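Centrosomal protein of 104 kDa (Homo sapiens, PDB 5LPI) is required for ciliogenesis and for the structural integrity of the ciliary tip, the chain here being its array of four zinc fingers. Local coordinates at residues A[36-41]-A[113-118]; A[120-123]-A[127-130]. One frame throughout, in Å; residues are numbered along the deposited sequence.

Overall arrangement
The two contacts share helix 115-123 and lie with their centres about 8 Å apart. In interaction 1 the first turn of that helix meets the turn 36-39, whose Cys36 closes the first zinc site; in interaction 2 its last turn meets the segment 127-130 and supplies, with it, two of the four ligands of the fourth zinc ion. The pair of contacts is joined by direct packing of side chains: Met38 CE lies 3.8 Å from Leu122 CD1, Met38 SD 3.7 Å from Met123 CG, and Leu37 CB 3.7 Å from Met123 CG. One helix therefore serves its own metal site and also meets the start of the array, so fingers distant in sequence are in contact here.

Interaction 1: A[36-41]-A[113-118]. With ZN (zinc ion), chain G.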
loop_
_atom_site.group_PDB
_atom_site.type_symbol
_atom_site.label_atom_id
_atom_site.label_comp_id
_atom_site.label_asym_id
_atom_site.label_seq_id
_atom_site.Cartn_x
_atom_site.Cartn_y
_atom_site.Cartn_z
ATOM N N CYS A 36 7.054 3.620 8.906
ATOM C CA CYS A 36 7.324 3.626 7.467
ATOM C C CYS A 36 6.137 4.163 6.673
ATOM O O CYS A 36 5.028 3.632 6.762
ATOM C CB CYS A 36 7.673 2.221 6.982
ATOM S SG CYS A 36 8.150 2.153 5.213
ATOM N N LEU A 37 6.379 5.203 5.858
ATOM C CA LEU A 37 5.294 5.830 5.103
ATOM C C LEU A 37 4.746 4.935 3.996
ATOM O O LEU A 37 3.645 5.189 3.501
ATOM C CB LEU A 37 5.769 7.160 4.497
ATOM C CG LEU A 37 6.164 8.241 5.508
ATOM C CD1 LEU A 37 6.675 9.482 4.811
ATOM C CD2 LEU A 37 4.998 8.581 6.418
ATOM N N MET A 38 5.478 3.907 3.588
ATOM C CA MET A 38 5.029 3.038 2.508
ATOM C C MET A 38 4.161 1.887 2.994
ATOM O O MET A 38 3.589 1.152 2.171
ATOM C CB MET A 38 6.234 2.486 1.751
ATOM C CG MET A 38 7.133 3.569 1.163
ATOM S SD MET A 38 6.297 4.527 -0.129
ATOM C CE MET A 38 5.916 3.196 -1.270
ATOM N N LEU A 39 4.040 1.719 4.301
ATOM C CA LEU A 39 3.314 0.606 4.878
ATOM C C LEU A 39 2.128 1.121 5.680
ATOM O O LEU A 39 2.058 2.298 6.056
ATOM C CB LEU A 39 4.231 -0.234 5.786
ATOM C CG LEU A 39 5.591 -0.614 5.214
ATOM C CD1 LEU A 39 6.423 -1.345 6.284
ATOM C CD2 LEU A 39 5.459 -1.473 3.951
ATOM N N THR A 40 1.196 0.209 5.937
ATOM C CA THR A 40 0.043 0.491 6.770
ATOM C C THR A 40 -0.256 -0.752 7.596
ATOM O O THR A 40 0.134 -1.865 7.236
ATOM C CB THR A 40 -1.167 0.905 5.909
ATOM O OG1 THR A 40 -2.210 1.353 6.761
ATOM C CG2 THR A 40 -1.693 -0.269 5.088
ATOM N N ARG A 41 -0.928 -0.564 8.726
ATOM C CA ARG A 41 -1.475 -1.693 9.470
ATOM C C ARG A 41 -2.855 -2.018 8.930
ATOM O O ARG A 41 -3.740 -1.161 8.950
ATOM C CB ARG A 41 -1.608 -1.385 10.960
ATOM C CG ARG A 41 -0.394 -1.578 11.785
ATOM C CD ARG A 41 -0.720 -1.203 13.235
ATOM N NE ARG A 41 0.383 -0.462 13.813
ATOM C CZ ARG A 41 0.309 0.248 14.926
ATOM N NH1 ARG A 41 -0.834 0.317 15.600
ATOM N NH2 ARG A 41 1.379 0.885 15.349
ATOM N N PRO A 113 2.675 5.018 -13.368
ATOM C CA PRO A 113 3.021 3.688 -12.860
ATOM C C PRO A 113 4.460 3.627 -12.358
ATOM O O PRO A 113 5.311 4.464 -12.684
ATOM C CB PRO A 113 2.821 2.783 -14.084
ATOM C CG PRO A 113 3.070 3.662 -15.244
ATOM C CD PRO A 113 2.680 5.071 -14.845
ATOM N N GLY A 114 4.720 2.617 -11.540
ATOM C CA GLY A 114 6.078 2.265 -11.171
ATOM C C GLY A 114 6.392 2.592 -9.720
ATOM O O GLY A 114 5.647 3.277 -9.018
ATOM N N GLU A 115 7.558 2.098 -9.289
ATOM C CA GLU A 115 7.927 2.184 -7.876
ATOM C C GLU A 115 8.279 3.612 -7.478
ATOM O O GLU A 115 7.902 4.069 -6.393
ATOM C CB GLU A 115 9.093 1.237 -7.577
ATOM C CG GLU A 115 9.553 1.252 -6.125
ATOM C CD GLU A 115 8.453 0.828 -5.146
ATOM O OE1 GLU A 115 7.566 0.034 -5.527
ATOM O OE2 GLU A 115 8.477 1.302 -3.990
ATOM N N GLU A 116 9.007 4.325 -8.342
ATOM C CA GLU A 116 9.362 5.715 -8.066
ATOM C C GLU A 116 8.116 6.575 -7.869
ATOM O O GLU A 116 8.085 7.452 -6.995
ATOM C CB GLU A 116 10.221 6.254 -9.213
ATOM C CG GLU A 116 10.690 7.697 -9.077
ATOM C CD GLU A 116 11.462 8.175 -10.315
ATOM O OE1 GLU A 116 10.815 8.595 -11.301
ATOM O OE2 GLU A 116 12.713 8.113 -10.310
ATOM N N ALA A 117 7.081 6.334 -8.675
ATOM C CA ALA A 117 5.809 7.035 -8.508
ATOM C C ALA A 117 5.130 6.677 -7.190
ATOM O O ALA A 117 4.564 7.553 -6.521
ATOM C CB ALA A 117 4.881 6.713 -9.673
ATOM N N TRP A 118 5.132 5.395 -6.818
ATOM C CA TRP A 118 4.570 5.010 -5.525
ATOM C C TRP A 118 5.213 5.801 -4.393
ATOM O O TRP A 118 4.524 6.348 -3.523
ATOM C CB TRP A 118 4.753 3.513 -5.283
ATOM C CG TRP A 118 3.615 2.691 -5.749
ATOM C CD1 TRP A 118 3.643 1.706 -6.698
ATOM C CD2 TRP A 118 2.269 2.779 -5.296
ATOM N NE1 TRP A 118 2.387 1.166 -6.852
ATOM C CE2 TRP A 118 1.523 1.815 -6.008
ATOM C CE3 TRP A 118 1.619 3.564 -4.335
ATOM C CZ2 TRP A 118 0.155 1.626 -5.801
ATOM C CZ3 TRP A 118 0.253 3.375 -4.134
ATOM C CH2 TRP A 118 -0.460 2.419 -4.863
HETATM ZN ZN ZN G . 10.450 2.386 5.598
#
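The thioether end of Met38, its methyl foremost, reaches helix 115-123: CE stands 4.2 Å from Trp118 CB and 4.1 Å from Trp118 O, while the nearest CA atoms of the two segments, those of Met38 and Trp118, are still 8.3 Å apart. CG lies beside the backbone N and opposite the carbonyl carbon (chi1 -58°), and the chain then bends at both of its next two torsions, a coiled shape that brings CE forward to the helix. The methyl meets the base of the tryptophan, at its CB and backbone carbonyl, and does not lie on the indole. That ring meets Phe111 edge-to-face, and the side chain also touches Ser52 and Asn102.

Glu115 comes to the same methyl from one helical turn earlier, OE2 lying 4.2 Å from Met38 CE. This is a peripheral approach, since the carboxylate has its polar partner in Lys119, with which OE2 forms a salt bridge. The contact is small, 95 Å² summed over both sides; the rest of the methionine's packing on this helix lies farther along it.

Met38 sits in the type I turn from Cys36 to Leu39, closed by Leu39 N to Cys36 O at 3.3 Å. Within it Met38 N donates to Cys36 SG at 3.6 Å (154° at the hydrogen), a bond that probably stabilises the thiolate. The same sulfur binds zinc at 2.3 Å, alongside Cys13, Cys16 and His31. Such an N-H...S bond inside a turn is a familiar feature of cysteine-zinc sites, and here the turn closing the first finger of the array, with its three cysteines and one histidine, rests on the helix of the fourth.

Interaction 2: A[120-123]-A[127-130]; sequences AHLM and GCTM. With ZN (zinc ion), chain H.
His121 and Cys128 meet through a shared zinc ion, bound by His121 NE2 at 2.1 Å and by Cys128 SG at 2.3 Å; Cys104 and Cys107 complete the site. Both side chains have their first torsion near 180°, chi1 -180° in His121 and -170° in Cys128, which sets CG and SG opposite their backbone N atoms and carries the ligand atoms to the metal.

A backbone hydrogen bond also joins the two segments. Cys128 N donates to His121 O at 2.8 Å, the donor tilted 20° from the carbonyl plane, and Gly127 CA makes a weaker CA-H...O approach to the same oxygen at 3.5 Å. Having no side chain, Gly127 lies directly against the helix end, with its CA at this carbonyl. On the far side of the cysteine, Met130 N donates to Cys128 SG at 3.4 Å, so the zinc-bound sulfur also accepts an N-H.

Sharing the metal brings Cys128 CB to 3.3 Å from His121 NE2. In the same close packing, Cys128 CA lies over one face of the imidazole toward its rim, and the sulfur sits obliquely to that ring. Leu122 adds an apolar touch, CD2 to Cys128 CB at 4.2 Å.

In the fold, the segment 127-130 follows the chain's last helix, 115-123, and folds back against its C-terminal turn. Phe111, from the hairpin of strands 102-103 and 110-111, stacks on the His121 ring, while Asn131 just beyond the segment donates to Leu122 O.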
loop_
_atom_site.group_PDB
_atom_site.type_symbol
_atom_site.label_atom_id
_atom_site.label_comp_id
_atom_site.label_asym_id
_atom_site.label_seq_id
_atom_site.Cartn_x
_atom_site.Cartn_y
_atom_site.Cartn_z
ATOM N N ALA A 120 6.820 8.678 -4.524
ATOM C CA ALA A 120 6.509 10.103 -4.582
ATOM C C ALA A 120 5.074 10.374 -4.136
ATOM O O ALA A 120 4.798 11.382 -3.469
ATOM C CB ALA A 120 6.758 10.632 -5.994
ATOM N N HIS A 121 4.145 9.489 -4.493
ATOM C CA HIS A 121 2.764 9.671 -4.057
ATOM C C HIS A 121 2.632 9.544 -2.544
ATOM O O HIS A 121 2.034 10.400 -1.887
ATOM C CB HIS A 121 1.860 8.651 -4.738
ATOM C CG HIS A 121 0.424 8.785 -4.342
ATOM N ND1 HIS A 121 -0.406 9.745 -4.876
ATOM C CD2 HIS A 121 -0.319 8.106 -3.435
ATOM C CE1 HIS A 121 -1.603 9.644 -4.329
ATOM N NE2 HIS A 121 -1.578 8.652 -3.457
ATOM N N LEU A 122 3.189 8.483 -1.976
ATOM C CA LEU A 122 2.936 8.189 -0.566
ATOM C C LEU A 122 3.800 9.024 0.379
ATOM O O LEU A 122 3.364 9.338 1.491
ATOM C CB LEU A 122 3.144 6.697 -0.315
ATOM C CG LEU A 122 2.052 5.820 -0.948
ATOM C CD1 LEU A 122 2.378 4.346 -0.774
ATOM C CD2 LEU A 122 0.677 6.136 -0.339
ATOM N N MET A 123 4.998 9.428 -0.045
ATOM C CA MET A 123 5.921 10.126 0.842
ATOM C C MET A 123 6.210 11.563 0.454
ATOM O O MET A 123 6.665 12.332 1.304
ATOM C CB MET A 123 7.253 9.376 0.895
ATOM C CG MET A 123 7.045 7.914 1.097
ATOM S SD MET A 123 8.548 7.150 1.655
ATOM C CE MET A 123 9.436 6.897 0.179
ATOM N N GLY A 127 1.540 15.029 -1.801
ATOM C CA GLY A 127 1.142 13.775 -2.406
ATOM C C GLY A 127 -0.156 13.260 -1.818
ATOM O O GLY A 127 -1.163 13.975 -1.822
ATOM N N CYS A 128 -0.131 12.036 -1.283
ATOM C CA CYS A 128 -1.344 11.394 -0.790
ATOM C C CYS A 128 -1.887 12.127 0.431
ATOM O O CYS A 128 -1.157 12.395 1.387
ATOM C CB CYS A 128 -1.069 9.930 -0.439
ATOM S SG CYS A 128 -2.587 9.002 -0.087
ATOM N N THR A 129 -3.173 12.446 0.402
ATOM C CA THR A 129 -3.828 13.095 1.526
ATOM C C THR A 129 -4.419 12.106 2.518
ATOM O O THR A 129 -4.938 12.527 3.555
ATOM C CB THR A 129 -4.950 14.000 1.026
ATOM O OG1 THR A 129 -6.011 13.169 0.546
ATOM C CG2 THR A 129 -4.457 14.871 -0.113
ATOM N N MET A 130 -4.383 10.811 2.221
ATOM C CA MET A 130 -5.050 9.821 3.053
ATOM C C MET A 130 -4.060 8.875 3.726
ATOM O O MET A 130 -4.474 7.849 4.266
ATOM C CB MET A 130 -6.069 9.031 2.221
ATOM C CG MET A 130 -7.253 9.856 1.721
ATOM S SD MET A 130 -8.174 10.589 3.097
ATOM C CE MET A 130 -8.864 9.127 3.866
HETATM ZN ZN ZN H . -3.105 8.134 -2.139
#